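Local atomic coordinates of GH59 galactosidase (Clostridium cellulolyticum, PDB entry 2V4V), a protein that binds plant cell-wall sugars through this family 6 carbohydrate-binding module, here holding xylose, and belongs to a larger enzyme that probably hydrolyses polysaccharides. Residues R56-T61 / Q90-A95; R69-T74 / K105-L110; G79-A84 / A95-S100. All coordinates share one frame; numbering follows the deposited sequence.

Contact 1: R56-T61 / Q90-A95; sequences RVASAT and QTYTDA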
loop_
_atom_site.group_PDB
_atom_site.type_symbol
_atom_site.label_atom_id
_atom_site.label_comp_id
_atom_site.label_asym_id
_atom_site.label_seq_id
_atom_site.Cartn_x
_atom_site.Cartn_y
_atom_site.Cartn_z
ATOM N N ARG A 56 -1.896 6.036 3.417
ATOM C CA ARG A 56 -1.371 7.394 3.639
ATOM C C ARG A 56 -0.198 7.618 2.674
ATOM O O ARG A 56 0.824 6.972 2.820
ATOM C CB ARG A 56 -0.918 7.520 5.102
ATOM C CG ARG A 56 -0.518 8.903 5.521
ATOM C CD ARG A 56 -1.763 9.808 5.580
ATOM N NE ARG A 56 -1.345 11.158 5.952
ATOM C CZ ARG A 56 -2.149 12.224 5.950
ATOM N NH1 ARG A 56 -3.444 12.092 5.618
ATOM N NH2 ARG A 56 -1.644 13.418 6.272
ATOM N N VAL A 57 -0.414 8.454 1.665
ATOM C CA VAL A 57 0.483 8.513 0.505
ATOM C C VAL A 57 0.853 9.934 0.102
ATOM O O VAL A 57 0.093 10.884 0.361
ATOM C CB VAL A 57 -0.165 7.876 -0.729
ATOM C CG1 VAL A 57 -0.150 6.328 -0.622
ATOM C CG2 VAL A 57 -1.591 8.414 -0.902
ATOM N N ALA A 58 2.026 10.077 -0.510
ATOM C CA ALA A 58 2.491 11.376 -1.018
ATOM C C ALA A 58 3.019 11.163 -2.446
ATOM O O ALA A 58 3.495 10.058 -2.777
ATOM C CB ALA A 58 3.634 11.920 -0.163
ATOM N N SER A 59 2.935 12.196 -3.297
ATOM C CA SER A 59 3.567 12.032 -4.602
ATOM C C SER A 59 3.838 13.371 -5.252
ATOM O O SER A 59 2.901 14.219 -5.334
ATOM C CB SER A 59 2.640 11.259 -5.566
ATOM O OG SER A 59 3.170 11.286 -6.878
ATOM N N ALA A 60 5.056 13.555 -5.769
ATOM C CA ALA A 60 5.365 14.756 -6.544
ATOM C C ALA A 60 5.078 14.589 -8.022
ATOM O O ALA A 60 5.376 15.482 -8.847
ATOM C CB ALA A 60 6.815 15.171 -6.368
ATOM N N THR A 61 4.510 13.448 -8.377
ATOM C CA THR A 61 4.229 13.166 -9.771
ATOM C C THR A 61 2.710 13.030 -9.911
ATOM O O THR A 61 1.964 13.860 -9.378
ATOM C CB THR A 61 4.984 11.888 -10.229
ATOM O OG1 THR A 61 4.598 10.811 -9.363
ATOM C CG2 THR A 61 6.554 12.115 -10.173
ATOM N N GLN A 90 6.731 14.644 0.243
ATOM C CA GLN A 90 6.519 14.546 1.697
ATOM C C GLN A 90 5.295 15.330 2.210
ATOM O O GLN A 90 5.233 15.669 3.387
ATOM C CB GLN A 90 7.810 14.935 2.454
ATOM C CG GLN A 90 9.006 14.014 2.167
ATOM C CD GLN A 90 8.802 12.589 2.730
ATOM O OE1 GLN A 90 7.969 12.369 3.633
ATOM N NE2 GLN A 90 9.569 11.635 2.212
ATOM N N THR A 91 4.306 15.549 1.319
ATOM C CA THR A 91 3.001 16.065 1.717
ATOM C C THR A 91 1.992 14.953 1.445
ATOM O O THR A 91 1.823 14.561 0.286
ATOM C CB THR A 91 2.656 17.272 0.865
ATOM O OG1 THR A 91 3.589 18.334 1.154
ATOM C CG2 THR A 91 1.200 17.715 1.105
ATOM N N TYR A 92 1.434 14.411 2.532
ATOM C CA TYR A 92 0.613 13.183 2.463
ATOM C C TYR A 92 -0.873 13.482 2.444
ATOM O O TYR A 92 -1.331 14.521 2.922
ATOM C CB TYR A 92 0.957 12.193 3.583
ATOM C CG TYR A 92 2.376 11.683 3.480
ATOM C CD1 TYR A 92 2.643 10.396 3.027
ATOM C CD2 TYR A 92 3.475 12.535 3.779
ATOM C CE1 TYR A 92 3.933 9.920 2.908
ATOM C CE2 TYR A 92 4.798 12.074 3.664
ATOM C CZ TYR A 92 5.023 10.764 3.191
ATOM O OH TYR A 92 6.308 10.243 3.040
ATOM N N THR A 93 -1.599 12.513 1.909
ATOM C CA THR A 93 -3.055 12.519 1.924
ATOM C C THR A 93 -3.555 11.071 2.054
ATOM O O THR A 93 -2.735 10.152 2.157
ATOM C CB THR A 93 -3.595 13.172 0.671
ATOM O OG1 THR A 93 -4.985 13.511 0.862
ATOM C CG2 THR A 93 -3.368 12.287 -0.560
ATOM N N ASP A 94 -4.878 10.885 2.125
ATOM C CA ASP A 94 -5.464 9.550 2.230
ATOM C C ASP A 94 -5.990 9.107 0.863
ATOM O O ASP A 94 -6.846 9.766 0.241
ATOM C CB ASP A 94 -6.631 9.541 3.216
ATOM C CG ASP A 94 -6.219 9.782 4.676
ATOM O OD1 ASP A 94 -5.031 9.688 5.063
ATOM O OD2 ASP A 94 -7.155 10.009 5.479
ATOM N N ALA A 95 -5.484 7.974 0.396
ATOM C CA ALA A 95 -6.019 7.346 -0.819
ATOM C C ALA A 95 -6.899 6.213 -0.329
ATOM O O ALA A 95 -6.566 5.550 0.692
ATOM C CB ALA A 95 -4.873 6.834 -1.714
#

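Contact 2: R69-T74 / K105-L110; sequences RLDSST and KHDVYL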
loop_
_atom_site.group_PDB
_atom_site.type_symbol
_atom_site.label_atom_id
_atom_site.label_comp_id
_atom_site.label_asym_id
_atom_site.label_seq_id
_atom_site.Cartn_x
_atom_site.Cartn_y
_atom_site.Cartn_z
ATOM N N ARG A 69 -3.044 -7.567 -3.584
ATOM C CA ARG A 69 -3.107 -8.938 -4.047
ATOM C C ARG A 69 -2.810 -9.894 -2.880
ATOM O O ARG A 69 -2.089 -9.545 -1.948
ATOM C CB ARG A 69 -2.082 -9.162 -5.166
ATOM C CG ARG A 69 -2.532 -8.472 -6.481
ATOM C CD ARG A 69 -1.517 -8.630 -7.613
ATOM N NE ARG A 69 -1.956 -7.898 -8.790
ATOM C CZ ARG A 69 -2.869 -8.335 -9.664
ATOM N NH1 ARG A 69 -3.463 -9.541 -9.521
ATOM N NH2 ARG A 69 -3.194 -7.559 -10.719
ATOM N N LEU A 70 -3.435 -11.083 -2.906
ATOM C CA LEU A 70 -3.253 -12.002 -1.797
ATOM C C LEU A 70 -2.318 -13.133 -2.160
ATOM O O LEU A 70 -2.462 -13.793 -3.188
ATOM C CB LEU A 70 -4.607 -12.583 -1.370
ATOM C CG LEU A 70 -5.623 -11.584 -0.834
ATOM C CD1 LEU A 70 -6.951 -12.305 -0.456
ATOM C CD2 LEU A 70 -5.073 -10.762 0.326
ATOM N N ASP A 71 -1.383 -13.366 -1.249
ATOM C CA ASP A 71 -0.546 -14.554 -1.207
ATOM C C ASP A 71 0.577 -14.700 -2.248
ATOM O O ASP A 71 1.435 -15.485 -2.089
ATOM C CB ASP A 71 -1.407 -15.810 -1.026
ATOM C CG ASP A 71 -2.247 -15.755 0.270
ATOM O OD1 ASP A 71 -1.696 -15.405 1.296
ATOM O OD2 ASP A 71 -3.403 -16.110 0.153
ATOM N N SER A 72 0.518 -13.916 -3.296
ATOM C CA SER A 72 1.676 -13.774 -4.197
ATOM C C SER A 72 1.584 -12.448 -4.946
ATOM O O SER A 72 0.503 -11.821 -4.993
ATOM C CB SER A 72 1.716 -14.938 -5.192
ATOM O OG SER A 72 0.538 -14.957 -5.997
ATOM N N SER A 73 2.710 -12.020 -5.530
ATOM C CA SER A 73 2.758 -10.703 -6.157
ATOM C C SER A 73 1.889 -10.622 -7.409
ATOM O O SER A 73 1.607 -9.506 -7.908
ATOM C CB SER A 73 4.210 -10.287 -6.477
ATOM O OG SER A 73 4.776 -11.137 -7.444
ATOM N N THR A 74 1.498 -11.798 -7.934
ATOM C CA THR A 74 0.635 -11.903 -9.103
ATOM C C THR A 74 -0.709 -12.533 -8.674
ATOM O O THR A 74 -1.508 -12.958 -9.519
ATOM C CB THR A 74 1.305 -12.725 -10.243
ATOM O OG1 THR A 74 1.668 -14.004 -9.737
ATOM C CG2 THR A 74 2.575 -11.989 -10.806
ATOM N N LYS A 105 -6.583 -15.613 6.983
ATOM C CA LYS A 105 -5.230 -15.072 7.060
ATOM C C LYS A 105 -4.570 -15.171 5.688
ATOM O O LYS A 105 -4.640 -16.213 5.028
ATOM C CB LYS A 105 -4.446 -15.901 8.080
ATOM C CG LYS A 105 -4.841 -15.671 9.530
ATOM C CD LYS A 105 -6.084 -16.507 9.892
ATOM C CE LYS A 105 -6.287 -16.700 11.399
ATOM N NZ LYS A 105 -7.734 -17.059 11.657
ATOM N N HIS A 106 -3.956 -14.069 5.237
ATOM C CA HIS A 106 -3.276 -14.050 3.957
ATOM C C HIS A 106 -2.058 -13.159 4.014
ATOM O O HIS A 106 -2.023 -12.232 4.816
ATOM C CB HIS A 106 -4.237 -13.493 2.917
ATOM C CG HIS A 106 -5.359 -14.440 2.627
ATOM N ND1 HIS A 106 -6.617 -14.350 3.202
ATOM C CD2 HIS A 106 -5.379 -15.534 1.837
ATOM C CE1 HIS A 106 -7.367 -15.353 2.756
ATOM N NE2 HIS A 106 -6.637 -16.087 1.936
ATOM N N ASP A 107 -1.071 -13.452 3.165
ATOM C CA ASP A 107 0.030 -12.482 3.028
ATOM C C ASP A 107 -0.445 -11.416 2.033
ATOM O O ASP A 107 -0.955 -11.740 0.948
ATOM C CB ASP A 107 1.302 -13.110 2.504
ATOM C CG ASP A 107 1.806 -14.269 3.382
ATOM O OD1 ASP A 107 1.561 -14.274 4.608
ATOM O OD2 ASP A 107 2.473 -15.148 2.808
ATOM N N VAL A 108 -0.256 -10.139 2.400
ATOM C CA VAL A 108 -0.805 -9.088 1.576
ATOM C C VAL A 108 0.337 -8.484 0.750
ATOM O O VAL A 108 1.314 -7.991 1.338
ATOM C CB VAL A 108 -1.490 -7.996 2.429
ATOM C CG1 VAL A 108 -1.763 -6.775 1.596
ATOM C CG2 VAL A 108 -2.815 -8.515 3.014
ATOM N N TYR A 109 0.171 -8.497 -0.588
ATOM C CA TYR A 109 1.130 -7.843 -1.492
ATOM C C TYR A 109 0.531 -6.555 -1.955
ATOM O O TYR A 109 -0.548 -6.566 -2.561
ATOM C CB TYR A 109 1.407 -8.722 -2.724
ATOM C CG TYR A 109 2.250 -9.921 -2.372
ATOM C CD1 TYR A 109 3.577 -10.041 -2.830
ATOM C CD2 TYR A 109 1.725 -10.964 -1.574
ATOM C CE1 TYR A 109 4.363 -11.165 -2.509
ATOM C CE2 TYR A 109 2.496 -12.071 -1.243
ATOM C CZ TYR A 109 3.815 -12.168 -1.705
ATOM O OH TYR A 109 4.551 -13.297 -1.361
ATOM N N LEU A 110 1.236 -5.446 -1.681
ATOM C CA LEU A 110 0.869 -4.170 -2.272
ATOM C C LEU A 110 1.786 -3.962 -3.486
ATOM O O LEU A 110 2.990 -3.788 -3.339
ATOM C CB LEU A 110 0.994 -3.036 -1.260
ATOM C CG LEU A 110 0.211 -3.208 0.052
ATOM C CD1 LEU A 110 0.404 -1.947 0.860
ATOM C CD2 LEU A 110 -1.297 -3.458 -0.249
HETATM O O HOH W 1 3.342 -15.136 0.202
#

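Contact 3: G79-A84 / A95-S100; sequences GTCPVA and AKCTVS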
loop_
_atom_site.group_PDB
_atom_site.type_symbol
_atom_site.label_atom_id
_atom_site.label_comp_id
_atom_site.label_asym_id
_atom_site.label_seq_id
_atom_site.Cartn_x
_atom_site.Cartn_y
_atom_site.Cartn_z
ATOM N N GLY A 79 -8.444 -5.445 -4.545
ATOM C CA GLY A 79 -8.783 -4.047 -4.719
ATOM C C GLY A 79 -7.672 -3.321 -5.419
ATOM O O GLY A 79 -6.548 -3.829 -5.447
ATOM N N THR A 80 -7.969 -2.133 -5.959
ATOM C CA THR A 80 -6.949 -1.326 -6.627
ATOM C C THR A 80 -7.164 0.084 -6.122
ATOM O O THR A 80 -8.228 0.689 -6.371
ATOM C CB THR A 80 -7.131 -1.374 -8.178
ATOM O OG1 THR A 80 -7.029 -2.742 -8.611
ATOM C CG2 THR A 80 -6.014 -0.579 -8.861
ATOM N N CYS A 81 -6.163 0.596 -5.396
ATOM C CA CYS A 81 -6.328 1.894 -4.718
ATOM C C CYS A 81 -5.702 2.969 -5.604
ATOM O O CYS A 81 -4.477 2.959 -5.820
ATOM C CB CYS A 81 -5.553 1.874 -3.421
ATOM S SG CYS A 81 -5.989 3.323 -2.395
ATOM N N PRO A 82 -6.522 3.907 -6.113
ATOM C CA PRO A 82 -5.919 4.936 -6.951
ATOM C C PRO A 82 -5.217 5.948 -6.082
ATOM O O PRO A 82 -5.729 6.376 -5.038
ATOM C CB PRO A 82 -7.126 5.597 -7.652
ATOM C CG PRO A 82 -8.250 5.456 -6.657
ATOM C CD PRO A 82 -7.978 4.104 -5.931
ATOM N N VAL A 83 -4.030 6.376 -6.538
ATOM C CA VAL A 83 -3.250 7.401 -5.823
ATOM C C VAL A 83 -2.970 8.591 -6.745
ATOM O O VAL A 83 -2.553 8.373 -7.877
ATOM C CB VAL A 83 -1.866 6.833 -5.379
ATOM C CG1 VAL A 83 -1.008 7.945 -4.813
ATOM C CG2 VAL A 83 -2.043 5.647 -4.376
ATOM N N ALA A 84 -3.200 9.804 -6.253
ATOM C CA ALA A 84 -3.042 11.006 -7.057
ATOM C C ALA A 84 -1.961 11.912 -6.483
ATOM O O ALA A 84 -1.697 11.901 -5.280
ATOM C CB ALA A 84 -4.364 11.751 -7.160
ATOM N N ALA A 95 -5.484 7.974 0.396
ATOM C CA ALA A 95 -6.019 7.346 -0.819
ATOM C C ALA A 95 -6.899 6.213 -0.329
ATOM O O ALA A 95 -6.566 5.550 0.692
ATOM C CB ALA A 95 -4.873 6.834 -1.714
ATOM N N LYS A 96 -8.021 5.957 -1.007
ATOM C CA LYS A 96 -8.974 4.993 -0.454
ATOM C C LYS A 96 -9.631 4.208 -1.603
ATOM O O LYS A 96 -9.848 4.761 -2.688
ATOM C CB LYS A 96 -10.070 5.761 0.312
ATOM C CG LYS A 96 -9.482 6.420 1.591
ATOM C CD LYS A 96 -10.426 7.403 2.261
ATOM C CE LYS A 96 -10.389 8.781 1.579
ATOM N NZ LYS A 96 -11.142 9.772 2.432
ATOM N N CYS A 97 -10.005 2.963 -1.305
ATOM C CA CYS A 97 -10.751 2.159 -2.269
ATOM C C CYS A 97 -11.586 1.090 -1.559
ATOM O O CYS A 97 -11.391 0.798 -0.344
ATOM C CB CYS A 97 -9.848 1.497 -3.309
ATOM S SG CYS A 97 -8.713 0.259 -2.555
ATOM N N THR A 98 -12.536 0.538 -2.308
ATOM C CA THR A 98 -13.244 -0.606 -1.790
ATOM C C THR A 98 -12.427 -1.882 -1.982
ATOM O O THR A 98 -11.518 -1.964 -2.824
ATOM C CB THR A 98 -14.603 -0.773 -2.493
ATOM O OG1 THR A 98 -14.405 -0.896 -3.902
ATOM C CG2 THR A 98 -15.519 0.418 -2.182
ATOM N N VAL A 99 -12.795 -2.912 -1.229
ATOM C CA VAL A 99 -12.069 -4.186 -1.269
ATOM C C VAL A 99 -13.121 -5.278 -1.320
ATOM O O VAL A 99 -14.155 -5.178 -0.642
ATOM C CB VAL A 99 -11.199 -4.299 -0.005
ATOM C CG1 VAL A 99 -10.600 -5.697 0.211
ATOM C CG2 VAL A 99 -10.068 -3.251 -0.164
ATOM N N SER A 100 -12.868 -6.258 -2.181
ATOM C CA SER A 100 -13.738 -7.454 -2.309
ATOM C C SER A 100 -13.744 -8.248 -1.015
ATOM O O SER A 100 -12.777 -8.244 -0.268
ATOM C CB SER A 100 -13.180 -8.363 -3.396
ATOM O OG SER A 100 -13.249 -7.703 -4.675
HETATM O O HOH W 2 -10.892 -1.629 -5.533
#

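Contact 1: R56-T61 / Q90-A95
V57 and T93 pair across two antiparallel strands, 52-59 and the outermost strand 91-98, in one sheet of the beta-sandwich that makes up this family 6 carbohydrate-binding module. Both backbone groups of each residue are used: V57 N gives to T93 O at 2.9 Å, and T93 N gives to V57 O at 2.8 Å. V57 O also receives a CA-H...O contact from Y92 CA, while T93 O takes a matching one from R56 CA.

On one face of the sheet R56 reaches slantwise over the neighbouring strand. Its chain bends at chi2 (70°), and this lays the guanidinium over the backbone of Y92 and T93, with Y92 O above one face. NH1 reaches D94 OD1 at 2.9 Å in a salt bridge; the oxygen lies in the guanidinium plane, but the nitrogen comes from above the carboxylate plane, which stands 69° to it. R56 NH2 forms a second salt bridge with E25, so two carboxylates share the arginine. The other oxygen of D94 has a weak bond from Q54.

On the opposite face V57 CG2 meets the methyl of A95, on the side where V83 of the second sheet packs.

The ring of Y92 is covered on one face by A58, whose CB sits 3.6 Å from the ring centroid in a CH-pi contact, almost on the normal. Beyond A58 and Y92 the strands part. S59 OG accepts from T61 N in an ST turn and is also bonded to L119 O, and T91 O is taken by T86 OG1. Q90, whose side chain comes about 4 Å from the bound xylose, gives NE2 to D29 and receives the Y92 hydroxyl on OE1 (OH to OE1, 2.8 Å).

Contact 2: R69-T74 / K105-L110
Y109 spreads its ring beneath the backbone of S72 and S73, where the chain leaves strand 64-70 of an antiparallel sheet in the beta-sandwich and folds across this ring of strand 105-113. With CG anti to the carbonyl carbon (chi1 -72°), the ring lies against the loop: S72 C is 3.5 Å above the plane over the ring centre, and S73 N sits nearer the rim. S73 CB adds a contact to CD1.

Before the loop, R69 and Y109 form a hydrogen-bonded pair, N to O in both directions. R69 runs out extended from CG to NE and carries its guanidinium away from Y109 to a salt bridge with E67 and a hydrogen bond to G75 O.

On the other face L70 CD1 stands over the imidazole of H106 in a CH-pi contact, 4.1 Å from its centroid, while CD2 meets V108 CG2.

D71 has left the strand with a positive phi (73°), yet its side chain turns back: OD1 accepts from D107 N at 2.8 Å, and D71 N gives to D107 O. D107 OD1 accepts from N43 N. A water donates to the D71 carbonyl and D107 OD2 and accepts from Y109 OH at 2.7 Å.

Contact 3: G79-A84 / A95-S100
C97 points at C81, whose own side chain runs along the contact, and the two sulfurs are staggered rather than joined: C97 SG rests against the CA and CB of C81, 3.7 Å from CB, while C81 SG passes beside it to the backbone of A95 and K96. The torsions set this offset. C81 SG is anti to its own N (chi1 -169°) and runs toward A95, whereas C97 SG stands between its backbone N and carbonyl carbon (chi1 65°), directed at C81 from the facing strand.

C81 SG also touches A95 CB at 3.7 Å. That methyl lies against P82 O as well, and V83 CG2 flanks it at 4.1 Å. These are parts of strands 77-83 and 91-98, outermost in the two sheets of the beta-sandwich; the short segments run roughly antiparallel, 154° between directions, and meet through side chains rather than as sheet partners. Each backbone bonds within its own sheet, C81 to I66 and C97 to F53, and F53 packs against both cysteines.

Between C81 and V83, P82 CD meets C97 CB at 4.1 Å. At the G79 end a water links the strands, accepting from T80 N and donating to T98 O at 2.8 Å.

In the fold
Contacts 1 and 2 each join neighbouring strands within a sheet of their own, on opposite sides of the chain's centre. Contact 3 bridges the two sheets at one edge, taking strand 91-98 from the sheet of contact 1 and strand 77-83 from that of contact 2. It touches contact 1 directly, V57 CG2 to V83 CG1 at 4.0 Å, and shares A95 with it. In contact 1 half the touching residues are buried, against 2 of 9 in contact 2 and 3 of 9 in contact 3. Backbone bonds and polar ends mark the in-sheet contacts, whereas contact 3 relies on sulfur, methyl and proline contacts plus a water. Contact 1 comes nearest the xylose, the Q90 side chain about 4 Å away.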